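Local atomic coordinates of kcn28 (Kitasatospora, PDB entry 6J31), a protein that is of unknown function but probably belongs to the GT-B superfamily, with two Rossmann-like domains packed about a ligand-binding cleft. Residues Gly5-Ser11 / His33-Asn39; Ile25-Val29 / Glu49-Glu53; Tyr96-Pro101 / Asn119-Pro123; Asn180-Ser185 / Lys203-Phe207; Leu188-Leu193 / Met305-Gln309. All blocks are in the same frame, centred on the assembly; numbering follows the deposited sequence.

Contact 1: residues Gly5-Ser11 / His33-Asn39; sequences GHIAMVS and HRVTYAN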
# COMPACT_ATOMS: atom_id res chain seq x y z
N GLY A 5 4.02 27.70 8.07
CA GLY A 5 4.27 27.24 6.72
C GLY A 5 3.13 26.41 6.16
O GLY A 5 2.34 25.80 6.88
N HIS A 6 3.08 26.36 4.83
CA HIS A 6 2.02 25.68 4.10
C HIS A 6 2.59 24.42 3.46
O HIS A 6 3.49 24.50 2.62
CB HIS A 6 1.42 26.62 3.05
CG HIS A 6 0.38 25.98 2.18
ND1 HIS A 6 -0.03 26.53 0.99
CD2 HIS A 6 -0.32 24.83 2.33
CE1 HIS A 6 -0.94 25.76 0.44
NE2 HIS A 6 -1.13 24.72 1.23
N ILE A 7 2.06 23.27 3.87
CA ILE A 7 2.43 21.97 3.31
C ILE A 7 1.27 21.47 2.48
O ILE A 7 0.14 21.40 2.97
CB ILE A 7 2.78 20.96 4.42
CG1 ILE A 7 4.01 21.41 5.20
CG2 ILE A 7 2.97 19.57 3.84
CD1 ILE A 7 4.24 20.61 6.46
N ALA A 8 1.54 21.11 1.23
CA ALA A 8 0.51 20.60 0.32
C ALA A 8 0.75 19.12 0.06
O ALA A 8 1.79 18.74 -0.50
CB ALA A 8 0.49 21.37 -1.00
N MET A 9 -0.21 18.29 0.45
CA MET A 9 -0.21 16.86 0.19
C MET A 9 -1.11 16.59 -1.01
O MET A 9 -2.18 17.20 -1.14
CB MET A 9 -0.69 16.09 1.42
CG MET A 9 -0.86 14.59 1.22
SD MET A 9 0.67 13.73 0.84
CE MET A 9 0.06 12.07 0.55
N VAL A 10 -0.66 15.72 -1.91
CA VAL A 10 -1.42 15.32 -3.08
C VAL A 10 -1.41 13.80 -3.17
O VAL A 10 -0.35 13.18 -3.05
CB VAL A 10 -0.86 15.93 -4.38
CG1 VAL A 10 -1.81 15.68 -5.55
CG2 VAL A 10 -0.59 17.43 -4.22
N SER A 11 -2.58 13.20 -3.38
CA SER A 11 -2.66 11.76 -3.56
C SER A 11 -3.80 11.46 -4.52
O SER A 11 -4.34 12.36 -5.18
CB SER A 11 -2.84 11.02 -2.23
OG SER A 11 -2.66 9.63 -2.43
N HIS A 33 1.20 23.33 11.47
CA HIS A 33 1.34 23.73 10.08
C HIS A 33 -0.01 23.82 9.39
O HIS A 33 -0.98 23.14 9.76
CB HIS A 33 2.22 22.75 9.31
CG HIS A 33 3.61 22.63 9.84
ND1 HIS A 33 4.51 23.68 9.81
CD2 HIS A 33 4.27 21.59 10.40
CE1 HIS A 33 5.65 23.30 10.34
NE2 HIS A 33 5.54 22.03 10.70
N ARG A 34 -0.06 24.63 8.34
CA ARG A 34 -1.22 24.65 7.46
C ARG A 34 -1.01 23.60 6.38
O ARG A 34 -0.11 23.72 5.55
CB ARG A 34 -1.43 26.03 6.83
CG ARG A 34 -2.61 26.02 5.87
CD ARG A 34 -2.60 27.21 4.93
NE ARG A 34 -3.70 27.12 3.98
CZ ARG A 34 -3.69 27.68 2.78
NH1 ARG A 34 -2.64 28.39 2.40
NH2 ARG A 34 -4.72 27.54 1.97
N VAL A 35 -1.83 22.55 6.41
CA VAL A 35 -1.71 21.43 5.49
C VAL A 35 -2.94 21.42 4.59
O VAL A 35 -4.08 21.39 5.07
CB VAL A 35 -1.56 20.09 6.23
CG1 VAL A 35 -1.34 18.96 5.24
CG2 VAL A 35 -0.42 20.17 7.22
N THR A 36 -2.71 21.48 3.28
CA THR A 36 -3.76 21.27 2.30
C THR A 36 -3.56 19.90 1.67
O THR A 36 -2.42 19.44 1.51
CB THR A 36 -3.78 22.36 1.22
OG1 THR A 36 -2.50 22.43 0.58
CG2 THR A 36 -4.11 23.71 1.86
N TYR A 37 -4.66 19.22 1.36
CA TYR A 37 -4.63 17.86 0.85
C TYR A 37 -5.48 17.80 -0.41
O TYR A 37 -6.71 17.88 -0.34
CB TYR A 37 -5.12 16.88 1.91
CG TYR A 37 -4.82 15.42 1.65
CD1 TYR A 37 -4.59 14.95 0.36
CD2 TYR A 37 -4.75 14.51 2.69
CE1 TYR A 37 -4.32 13.61 0.12
CE2 TYR A 37 -4.48 13.18 2.47
CZ TYR A 37 -4.26 12.74 1.18
OH TYR A 37 -3.99 11.41 0.96
N ALA A 38 -4.82 17.65 -1.56
CA ALA A 38 -5.50 17.56 -2.84
C ALA A 38 -5.81 16.11 -3.16
O ALA A 38 -4.90 15.27 -3.20
CB ALA A 38 -4.65 18.19 -3.95
N ASN A 39 -7.09 15.81 -3.37
CA ASN A 39 -7.50 14.46 -3.74
C ASN A 39 -8.91 14.52 -4.31
O ASN A 39 -9.59 15.54 -4.22
CB ASN A 39 -7.41 13.51 -2.54
CG ASN A 39 -7.07 12.10 -2.95
OD1 ASN A 39 -7.45 11.65 -4.04
ND2 ASN A 39 -6.32 11.40 -2.11
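Met9, Ile7 and His6 of strand 6-10 bury more surface than any other residues where this strand meets strand 34-39. The two strands run parallel at 20° with their axes 4.6 Å apart, and six main-chain hydrogen bonds cross between them: Arg34 N to Gly5 O, Ile7 N to Arg34 O, Thr36 N to Ile7 O, Met9 N to Thr36 O, Ala38 N to Met9 O and Ser11 N to Ala38 O. Met9 CG, anti to the main-chain nitrogen (chi1 174°), stands over the middle of the Tyr37 ring, 3.7 Å from its centroid. The chain then bends at chi2, and SD stands higher above the same face, a Met-aromatic contact suited to a flexible thioether. On this side of the sheet Ile7 CD1 lies over one face of the His33 ring, 4.0 Å from His33 CG; His33 NE2 is hydrogen-bonded to Glu391.

The other side, which carries His6, Ala8 and Val10, is more polar at its start. Arg34 reaches out extended and rests its guanidinium on one face of the His6 ring, centres 4.1 Å apart, with the planes 26° from parallel. At the ring edge, in its plane, His6 NE2 and Thr36 OG1 share a nearly straight hydrogen bond of 2.7 Å. Tyr96 also bonds Thr36 OG1, and Asp99 pairs with Arg34. Strand 6-10, helix 22-30 and strand 34-39 make the classic beta-alpha-beta unit of a Rossmann-like domain. The arginine over its face would tend to disfavour protonation of His6, consistent with a neutral ring that uses its edge for Thr36.

Contact 2: residues Ile25-Val29 / Glu49-Glu53; sequences IRELV and ETGAE
Arg26 and Thr50 bring their backbones closest, CA to CA 5.1 Å, where helix 22-30 passes the turn that ends helix 44-49, and Gly51 makes that turn with a positive phi of 92°. Glycine suits the spot twice over, since it takes this backbone angle easily and leaves room for Val29, whose CG2 lies 4.0 Å from Gly51 O. In Arg26 the bend at chi3 (-55°) turns the guanidinium toward Glu49 at the end of helix 44-49. There Arg26 NH2 meets Glu49 OE1 at 2.8 Å on the syn lone pair, while NH1 reaches the same oxygen at 3.2 Å from above the carboxylate plane. NH1 also bonds Glu49 O, the main-chain carbonyl, at 3.1 Å. Arginine can serve both acceptors at once, and Glu23 takes its NE. Beneath this charged rim the packing is apolar and close: Ile25 CG2 meets Thr50 CG2 at a tight 3.5 Å and Ala52 CB at 3.8 Å, small groups that allow the helix to approach the turn closely. Ile25, Val29 and Ala52 all touch Val35; helix 22-30 packs on the sheet, running roughly antiparallel to strand 34-39, beside the turn into edge strand 53-56, while helix 382-391 flanks it through Glu27 and Leu28.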
# COMPACT_ATOMS: atom_id res chain seq x y z
N ILE A 25 -0.03 13.04 7.98
CA ILE A 25 -0.68 14.33 7.77
C ILE A 25 -1.26 14.85 9.07
O ILE A 25 -1.15 16.05 9.38
CB ILE A 25 -1.78 14.21 6.69
CG1 ILE A 25 -1.22 13.60 5.40
CG2 ILE A 25 -2.37 15.58 6.41
CD1 ILE A 25 -0.12 14.42 4.77
N ARG A 26 -1.87 13.97 9.87
CA ARG A 26 -2.40 14.36 11.16
C ARG A 26 -1.30 14.93 12.06
O ARG A 26 -1.51 15.91 12.77
CB ARG A 26 -3.07 13.17 11.83
CG ARG A 26 -4.00 13.53 12.95
CD ARG A 26 -4.34 12.32 13.81
NE ARG A 26 -4.88 11.23 13.00
CZ ARG A 26 -6.09 11.23 12.44
NH1 ARG A 26 -6.88 12.29 12.57
NH2 ARG A 26 -6.49 10.19 11.74
N GLU A 27 -0.11 14.31 12.04
CA GLU A 27 1.00 14.80 12.84
C GLU A 27 1.47 16.18 12.37
O GLU A 27 1.77 17.05 13.19
CB GLU A 27 2.16 13.81 12.81
CG GLU A 27 3.44 14.33 13.46
CD GLU A 27 3.30 14.58 14.95
OE1 GLU A 27 2.39 13.99 15.59
OE2 GLU A 27 4.08 15.40 15.49
N LEU A 28 1.55 16.38 11.05
CA LEU A 28 1.96 17.69 10.54
C LEU A 28 0.96 18.77 10.92
O LEU A 28 1.34 19.89 11.26
CB LEU A 28 2.13 17.62 9.02
CG LEU A 28 3.27 16.72 8.54
CD1 LEU A 28 3.21 16.51 7.04
CD2 LEU A 28 4.63 17.30 8.95
N VAL A 29 -0.34 18.43 10.89
CA VAL A 29 -1.36 19.38 11.33
C VAL A 29 -1.20 19.66 12.82
O VAL A 29 -1.25 20.82 13.25
CB VAL A 29 -2.76 18.83 11.01
CG1 VAL A 29 -3.83 19.63 11.73
CG2 VAL A 29 -3.00 18.83 9.51
N GLU A 49 -10.87 13.83 7.73
CA GLU A 49 -10.64 13.28 9.06
C GLU A 49 -9.21 13.53 9.52
O GLU A 49 -8.95 13.66 10.72
CB GLU A 49 -10.97 11.79 9.06
CG GLU A 49 -11.43 11.26 10.42
CD GLU A 49 -10.31 11.04 11.40
OE1 GLU A 49 -9.19 10.67 10.97
OE2 GLU A 49 -10.53 11.25 12.61
N THR A 50 -8.28 13.62 8.57
CA THR A 50 -6.88 13.91 8.86
C THR A 50 -6.69 15.32 9.44
O THR A 50 -5.66 15.59 10.07
CB THR A 50 -6.06 13.71 7.58
OG1 THR A 50 -4.82 13.06 7.90
CG2 THR A 50 -5.77 15.00 6.91
N GLY A 51 -7.65 16.22 9.24
CA GLY A 51 -7.52 17.59 9.68
C GLY A 51 -6.94 18.53 8.65
O GLY A 51 -6.87 19.74 8.91
N ALA A 52 -6.51 18.02 7.51
CA ALA A 52 -5.98 18.89 6.48
C ALA A 52 -7.12 19.51 5.68
O ALA A 52 -8.25 19.02 5.67
CB ALA A 52 -5.02 18.14 5.55
N GLU A 53 -6.79 20.58 4.98
CA GLU A 53 -7.74 21.29 4.14
C GLU A 53 -7.90 20.52 2.83
O GLU A 53 -6.93 20.37 2.08
CB GLU A 53 -7.21 22.70 3.90
CG GLU A 53 -8.22 23.78 3.59
CD GLU A 53 -7.54 25.14 3.49
OE1 GLU A 53 -6.73 25.48 4.38
OE2 GLU A 53 -7.81 25.87 2.50

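Contact 3: residues Tyr96-Pro101 / Asn119-Pro123; sequences YEEDRP and NWGIP
Arg100 lays its guanidinium flat over the indole of Trp120, centres 3.3 Å apart and planes only 7° from parallel, with CZ above the five-membered ring in a cation-pi contact. The aliphatic part continues the cover: Arg100 CD stands 3.9 Å from the centroid of the six-membered ring as a CH-pi contact. The arginine chain is extended from CG to NE, and that straightness carries it over both rings of the indole.

Glu97 fixes the rotation of the guanidinium from the side. Its OE2 receives Arg100 NH2 at 2.9 Å in a salt bridge, and its main-chain O takes NE. A water bound to Arg100 NH1 passes the grip on to Trp120 O, and a second water joins Trp120 NE1 to Glu97 OE1. An arginine suits this rim because it offers a flat cation to the ring and N-H groups to its edge partners. Tyr96 CB meets the indole at its edge, 3.6 Å from Trp120 CZ3. Beyond the indole, Ile122 CD1 packs on Pro101 CD at 4.1 Å, and Ile122 CG2 approaches Pro101 O.

Both segments turn here. Residues Tyr96-Asp99 form a type I turn, and Gly121 takes the positive phi of a Schellman motif after helix 112-120. The contact therefore ties the exit of helix 74-96 to the exit of helix 112-120, just before strands 103-107 and 124-128 begin. Tyr96 and Pro101 lean on Ala8 of strand 6-10, and Pro123 joins Phe104 of strand 103-107 by a main-chain hydrogen bond.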
# COMPACT_ATOMS: atom_id res chain seq x y z
N TYR A 96 -3.57 25.99 -6.69
CA TYR A 96 -2.45 26.50 -5.91
C TYR A 96 -1.77 27.72 -6.52
O TYR A 96 -0.81 28.23 -5.92
CB TYR A 96 -1.40 25.39 -5.70
CG TYR A 96 -1.82 24.34 -4.71
CD1 TYR A 96 -1.79 24.60 -3.34
CD2 TYR A 96 -2.26 23.09 -5.13
CE1 TYR A 96 -2.17 23.64 -2.42
CE2 TYR A 96 -2.64 22.13 -4.22
CZ TYR A 96 -2.59 22.40 -2.87
OH TYR A 96 -2.97 21.44 -1.96
N GLU A 97 -2.26 28.23 -7.65
CA GLU A 97 -1.58 29.32 -8.35
C GLU A 97 -1.36 30.52 -7.46
O GLU A 97 -0.28 31.12 -7.45
CB GLU A 97 -2.39 29.73 -9.58
CG GLU A 97 -1.85 30.95 -10.31
CD GLU A 97 -0.53 30.68 -11.01
OE1 GLU A 97 -0.44 29.68 -11.75
OE2 GLU A 97 0.41 31.48 -10.82
N GLU A 98 -2.38 30.90 -6.69
CA GLU A 98 -2.35 32.07 -5.84
C GLU A 98 -2.11 31.71 -4.38
O GLU A 98 -2.17 32.59 -3.51
CB GLU A 98 -3.69 32.81 -5.97
CG GLU A 98 -4.10 33.14 -7.41
CD GLU A 98 -3.74 34.53 -7.86
OE1 GLU A 98 -2.64 34.73 -8.42
OE2 GLU A 98 -4.59 35.44 -7.67
N ASP A 99 -1.88 30.44 -4.08
CA ASP A 99 -1.72 29.94 -2.72
C ASP A 99 -0.62 28.89 -2.68
O ASP A 99 -0.80 27.77 -2.21
CB ASP A 99 -3.05 29.36 -2.21
CG ASP A 99 -3.15 29.36 -0.70
OD1 ASP A 99 -2.25 29.92 -0.04
OD2 ASP A 99 -4.13 28.80 -0.17
N ARG A 100 0.55 29.25 -3.20
CA ARG A 100 1.60 28.26 -3.41
C ARG A 100 2.16 27.76 -2.09
O ARG A 100 2.43 28.55 -1.18
CB ARG A 100 2.70 28.84 -4.28
CG ARG A 100 2.19 29.31 -5.63
CD ARG A 100 3.32 29.79 -6.51
NE ARG A 100 2.84 30.18 -7.83
CZ ARG A 100 3.64 30.46 -8.85
NH1 ARG A 100 4.95 30.39 -8.71
NH2 ARG A 100 3.12 30.81 -10.02
N PRO A 101 2.37 26.45 -1.95
CA PRO A 101 2.86 25.90 -0.68
C PRO A 101 4.37 25.99 -0.57
O PRO A 101 5.09 26.26 -1.54
CB PRO A 101 2.39 24.45 -0.74
CG PRO A 101 2.49 24.12 -2.21
CD PRO A 101 2.10 25.39 -2.94
N ASN A 119 7.99 23.57 -11.84
CA ASN A 119 7.64 24.83 -12.50
C ASN A 119 7.82 26.02 -11.56
O ASN A 119 8.28 27.08 -11.98
CB ASN A 119 6.19 24.78 -13.00
CG ASN A 119 6.00 23.86 -14.21
OD1 ASN A 119 6.96 23.51 -14.89
ND2 ASN A 119 4.76 23.49 -14.47
N TRP A 120 7.45 25.86 -10.29
CA TRP A 120 7.41 26.96 -9.34
C TRP A 120 8.63 27.03 -8.43
O TRP A 120 8.66 27.86 -7.52
CB TRP A 120 6.15 26.87 -8.48
CG TRP A 120 4.88 27.08 -9.24
CD1 TRP A 120 4.74 27.60 -10.49
CD2 TRP A 120 3.55 26.82 -8.76
NE1 TRP A 120 3.41 27.67 -10.83
CE2 TRP A 120 2.66 27.20 -9.79
CE3 TRP A 120 3.03 26.31 -7.57
CZ2 TRP A 120 1.28 27.07 -9.66
CZ3 TRP A 120 1.66 26.18 -7.45
CH2 TRP A 120 0.80 26.56 -8.49
N GLY A 121 9.63 26.19 -8.66
CA GLY A 121 10.81 26.18 -7.81
C GLY A 121 10.50 25.86 -6.36
O GLY A 121 11.10 26.46 -5.45
N ILE A 122 9.59 24.92 -6.12
CA ILE A 122 9.20 24.53 -4.78
C ILE A 122 9.74 23.12 -4.55
O ILE A 122 9.67 22.29 -5.47
CB ILE A 122 7.67 24.61 -4.60
CG1 ILE A 122 7.18 26.01 -4.93
CG2 ILE A 122 7.25 24.25 -3.19
CD1 ILE A 122 5.67 26.16 -4.87
N PRO A 123 10.30 22.81 -3.39
CA PRO A 123 10.76 21.44 -3.12
C PRO A 123 9.58 20.48 -3.02
O PRO A 123 8.48 20.85 -2.60
CB PRO A 123 11.51 21.55 -1.79
CG PRO A 123 11.07 22.84 -1.18
CD PRO A 123 10.66 23.75 -2.30
O HOH W 1 1.53 28.67 -12.94
O HOH W 2 6.63 29.80 -6.83

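Contact 4: residues Asn180-Ser185 / Lys203-Phe207; sequences NLPERS and KRFTF
Arg204 NH1 gives Pro182 O a hydrogen bond of 2.7 Å, nearly straight at 166°. The carbonyl oxygen lies in the guanidinium plane, yet the nitrogen approaches it from well above the carbonyl plane. The arginine chain bends at chi3 (-60°), which folds it back over the loop at residues 181-183. Leu181 lies over one face of the guanidinium, CG offset toward its rim, and Leu181 CD1 stands 3.6 Å from Arg204 NE. Arginine fits here because its end can take up the proline carbonyl while its flat face accepts a leucine.

Two main-chain bonds follow, Ser185 N to Arg204 O at 3.0 Å and Thr206 N to Ser185 O at 2.9 Å. They set Ser185 and Phe205 side by side as a parallel pair, the start of the last pairing in the seven-stranded sheet of the N-terminal Rossmann-like domain, where strand 205-207 forms the edge.

On the face that carries Ser185 and Phe205, the ring packs against the loop. Ser185 CB comes within 3.4 Å of Phe205 CD1; a small side chain lets the ring lie so near, and its OG is held by Gln126 of strand 124-128. Pro182 CD, a rigid apolar partner, meets Phe205 CZ at 3.7 Å, and Asn180 O reaches the same CZ at the edge of the ring. Asn180 ND2 is hydrogen-bonded to the backbone of the bound peptide.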
# COMPACT_ATOMS: atom_id res chain seq x y z
N ASN A 180 9.51 7.58 -10.80
CA ASN A 180 10.23 6.53 -10.09
C ASN A 180 11.62 6.92 -9.61
O ASN A 180 12.27 6.12 -8.92
CB ASN A 180 10.29 5.26 -10.94
CG ASN A 180 8.96 4.53 -10.99
OD1 ASN A 180 8.17 4.59 -10.05
ND2 ASN A 180 8.71 3.82 -12.08
N LEU A 181 12.11 8.11 -9.94
CA LEU A 181 13.35 8.65 -9.38
C LEU A 181 13.06 10.03 -8.77
O LEU A 181 13.52 11.05 -9.28
CB LEU A 181 14.44 8.74 -10.44
CG LEU A 181 15.84 9.13 -9.97
CD1 LEU A 181 16.51 7.95 -9.28
CD2 LEU A 181 16.70 9.67 -11.11
N PRO A 182 12.32 10.07 -7.66
CA PRO A 182 11.97 11.36 -7.06
C PRO A 182 13.20 12.08 -6.51
O PRO A 182 14.24 11.48 -6.25
CB PRO A 182 11.01 10.98 -5.94
CG PRO A 182 11.40 9.59 -5.58
CD PRO A 182 11.80 8.94 -6.87
N GLU A 183 13.06 13.39 -6.34
CA GLU A 183 14.13 14.17 -5.72
C GLU A 183 14.35 13.73 -4.28
O GLU A 183 15.49 13.56 -3.84
CB GLU A 183 13.79 15.66 -5.76
CG GLU A 183 14.88 16.57 -5.21
CD GLU A 183 15.91 16.96 -6.25
OE1 GLU A 183 15.51 17.38 -7.35
OE2 GLU A 183 17.13 16.87 -5.95
N ARG A 184 13.27 13.56 -3.53
CA ARG A 184 13.31 13.05 -2.17
C ARG A 184 12.12 12.13 -1.99
O ARG A 184 11.05 12.38 -2.56
CB ARG A 184 13.26 14.18 -1.13
CG ARG A 184 14.53 15.01 -1.07
CD ARG A 184 14.33 16.31 -0.30
NE ARG A 184 15.47 17.21 -0.47
CZ ARG A 184 16.64 17.05 0.14
NH1 ARG A 184 16.82 16.02 0.96
NH2 ARG A 184 17.63 17.91 -0.07
N SER A 185 12.29 11.06 -1.22
CA SER A 185 11.20 10.11 -1.07
C SER A 185 11.18 9.56 0.34
O SER A 185 12.22 9.18 0.89
CB SER A 185 11.33 8.97 -2.08
OG SER A 185 10.35 7.98 -1.84
N LYS A 203 20.49 8.30 0.11
CA LYS A 203 20.58 9.76 0.03
C LYS A 203 19.28 10.34 -0.52
O LYS A 203 18.91 11.46 -0.17
CB LYS A 203 21.74 10.15 -0.87
CG LYS A 203 23.12 10.04 -0.24
CD LYS A 203 24.14 10.60 -1.19
CE LYS A 203 24.07 9.85 -2.51
NZ LYS A 203 24.92 10.47 -3.57
N ARG A 204 18.60 9.57 -1.37
CA ARG A 204 17.37 9.96 -2.04
C ARG A 204 16.12 9.36 -1.40
O ARG A 204 15.13 10.07 -1.23
CB ARG A 204 17.45 9.54 -3.51
CG ARG A 204 16.30 9.98 -4.36
CD ARG A 204 16.44 9.42 -5.77
NE ARG A 204 17.66 9.89 -6.42
CZ ARG A 204 17.75 11.01 -7.12
NH1 ARG A 204 16.69 11.80 -7.26
NH2 ARG A 204 18.90 11.36 -7.68
N PHE A 205 16.15 8.08 -1.04
CA PHE A 205 15.02 7.38 -0.45
C PHE A 205 15.29 7.14 1.03
O PHE A 205 16.38 6.70 1.40
CB PHE A 205 14.77 6.03 -1.15
CG PHE A 205 14.44 6.14 -2.62
CD1 PHE A 205 13.12 6.24 -3.04
CD2 PHE A 205 15.44 6.09 -3.58
CE1 PHE A 205 12.81 6.32 -4.39
CE2 PHE A 205 15.14 6.17 -4.93
CZ PHE A 205 13.82 6.29 -5.34
N THR A 206 14.30 7.42 1.87
CA THR A 206 14.39 7.14 3.30
C THR A 206 13.36 6.09 3.68
O THR A 206 12.16 6.29 3.45
CB THR A 206 14.19 8.40 4.14
OG1 THR A 206 15.23 9.34 3.87
CG2 THR A 206 14.20 8.06 5.63
N PHE A 207 13.82 4.99 4.26
CA PHE A 207 12.91 3.94 4.73
C PHE A 207 12.35 4.36 6.08
O PHE A 207 13.07 4.42 7.08
CB PHE A 207 13.63 2.60 4.81
CG PHE A 207 14.06 2.07 3.47
CD1 PHE A 207 13.12 1.67 2.54
CD2 PHE A 207 15.41 1.98 3.13
CE1 PHE A 207 13.50 1.19 1.30
CE2 PHE A 207 15.80 1.50 1.90
CZ PHE A 207 14.84 1.10 0.98

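Contact 5: residues Leu188-Leu193 / Met305-Gln309; sequences LVPRFL and MGGIQ
The carboxamide of Gln309 is the flat group at this interface; Val189 CG1 and Pro190 CD lie next to it, and the side chains of Pro190 and Gln309 pass each other in opposite directions. Within residues 188-193 the Phe192 ring has Pro190 CG 3.5 Å above one face, offset toward the rim; Phe192 does not touch residues 305-309, but it packs on Leu312 and Leu377 of two helices of the other domain. The rest is aliphatic. Leu193 points toward helix 305-314 and inserts CD1 among three residues: Met305 SD at 3.7 Å, Ile308 CG2 at 3.9 Å and Gln309 CG at 3.8 Å. Met305 bends at both chi2 (55°) and chi3 (74°), which curls its sulfur between Leu193 and Val189, whose CG1 lies 3.8 Å from SD. A methionine suits this place between two branched side chains because its unbranched chain can follow their shape.

Residues 188-193 follow strand 185-187 of the N-terminal sheet and close in a short 3-10 turn, while residues 305-309 begin a helix within the range of the erythromycin biosynthesis protein CIII-like C-terminal domain. Met305 also touches Thr130, which lines the pocket of the bound BG9. Because the clear contacts here are apolar and carry little directional preference, this junction between the two domains probably depends on complementary shape more than on fixed bonds.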
# COMPACT_ATOMS: atom_id res chain seq x y z
N LEU A 188 7.34 4.33 2.97
CA LEU A 188 6.60 3.99 4.17
C LEU A 188 6.61 2.49 4.44
O LEU A 188 5.60 1.91 4.83
CB LEU A 188 5.17 4.51 4.03
CG LEU A 188 5.04 6.04 4.06
CD1 LEU A 188 3.63 6.49 4.42
CD2 LEU A 188 6.08 6.67 4.99
N VAL A 189 7.75 1.83 4.21
CA VAL A 189 7.93 0.42 4.53
C VAL A 189 9.28 0.26 5.20
O VAL A 189 10.18 1.10 5.03
CB VAL A 189 7.84 -0.48 3.27
CG1 VAL A 189 6.59 -0.17 2.45
CG2 VAL A 189 9.07 -0.32 2.40
N PRO A 190 9.46 -0.78 6.02
CA PRO A 190 10.79 -1.06 6.57
C PRO A 190 11.72 -1.58 5.48
O PRO A 190 11.28 -2.10 4.45
CB PRO A 190 10.52 -2.13 7.63
CG PRO A 190 9.24 -2.78 7.20
CD PRO A 190 8.43 -1.70 6.54
N ARG A 191 13.02 -1.46 5.73
CA ARG A 191 13.99 -1.89 4.73
C ARG A 191 13.88 -3.39 4.45
O ARG A 191 14.15 -3.83 3.33
CB ARG A 191 15.42 -1.50 5.14
CG ARG A 191 16.10 -2.47 6.11
CD ARG A 191 17.57 -2.11 6.43
NE ARG A 191 17.78 -0.69 6.73
CZ ARG A 191 18.21 0.21 5.85
NH1 ARG A 191 18.49 -0.14 4.60
NH2 ARG A 191 18.37 1.47 6.23
N PHE A 192 13.46 -4.19 5.44
CA PHE A 192 13.36 -5.62 5.21
C PHE A 192 12.16 -6.00 4.35
O PHE A 192 12.02 -7.19 4.01
CB PHE A 192 13.34 -6.40 6.53
CG PHE A 192 12.18 -6.09 7.44
CD1 PHE A 192 10.92 -6.60 7.17
CD2 PHE A 192 12.36 -5.34 8.58
CE1 PHE A 192 9.85 -6.33 8.01
CE2 PHE A 192 11.30 -5.06 9.43
CZ PHE A 192 10.04 -5.56 9.15
N LEU A 193 11.28 -5.06 4.01
CA LEU A 193 10.20 -5.28 3.05
C LEU A 193 10.48 -4.65 1.70
O LEU A 193 9.60 -4.66 0.83
CB LEU A 193 8.87 -4.76 3.60
CG LEU A 193 8.26 -5.52 4.78
CD1 LEU A 193 6.86 -5.01 5.13
CD2 LEU A 193 8.24 -7.02 4.49
N MET A 305 0.80 -4.72 0.81
CA MET A 305 1.69 -4.11 1.79
C MET A 305 0.95 -3.74 3.07
O MET A 305 1.52 -3.80 4.16
CB MET A 305 2.38 -2.88 1.18
CG MET A 305 3.48 -2.29 2.03
SD MET A 305 4.77 -3.48 2.48
CE MET A 305 5.64 -3.66 0.93
N GLY A 306 -0.31 -3.33 2.94
CA GLY A 306 -1.08 -2.97 4.12
C GLY A 306 -1.33 -4.16 5.04
O GLY A 306 -1.12 -4.08 6.25
N GLY A 307 -1.77 -5.28 4.46
CA GLY A 307 -2.00 -6.46 5.26
C GLY A 307 -0.73 -7.02 5.88
O GLY A 307 -0.72 -7.43 7.04
N ILE A 308 0.36 -7.04 5.10
CA ILE A 308 1.61 -7.62 5.59
C ILE A 308 2.15 -6.82 6.77
O ILE A 308 2.58 -7.38 7.78
CB ILE A 308 2.63 -7.71 4.45
CG1 ILE A 308 2.36 -8.97 3.62
CG2 ILE A 308 4.05 -7.71 5.00
CD1 ILE A 308 3.21 -9.06 2.40
N GLN A 309 2.12 -5.49 6.66
CA GLN A 309 2.58 -4.66 7.76
C GLN A 309 1.66 -4.78 8.97
O GLN A 309 2.11 -4.65 10.11
CB GLN A 309 2.70 -3.21 7.30
CG GLN A 309 3.80 -3.00 6.27
CD GLN A 309 4.17 -1.55 6.09
OE1 GLN A 309 4.20 -1.03 4.98
NE2 GLN A 309 4.46 -0.89 7.19

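How the contacts relate
Contacts 1 to 4 belong to the N-terminal domain, and contact 5 joins it to the C-terminal one. Contacts 1 and 2 interleave along the chain, their centres 8 Å apart, and probable main-chain hydrogen bonds of strand 34-39 to Glu53 link them. Contact 3 follows, its centre 12 Å from that of contact 1, which it touches through polar side chains. Contact 4 lies on the same seven-stranded sheet at the opposite edge from strand 53-56, about 19 Å from contact 1 between centres. Contact 5 alternates with it along the chain, their centres about 17 Å apart, and Phe207 packs on Val189. Four contacts are thus spread over the first domain, and contact 5 joins it to the second, near the BG9 pocket.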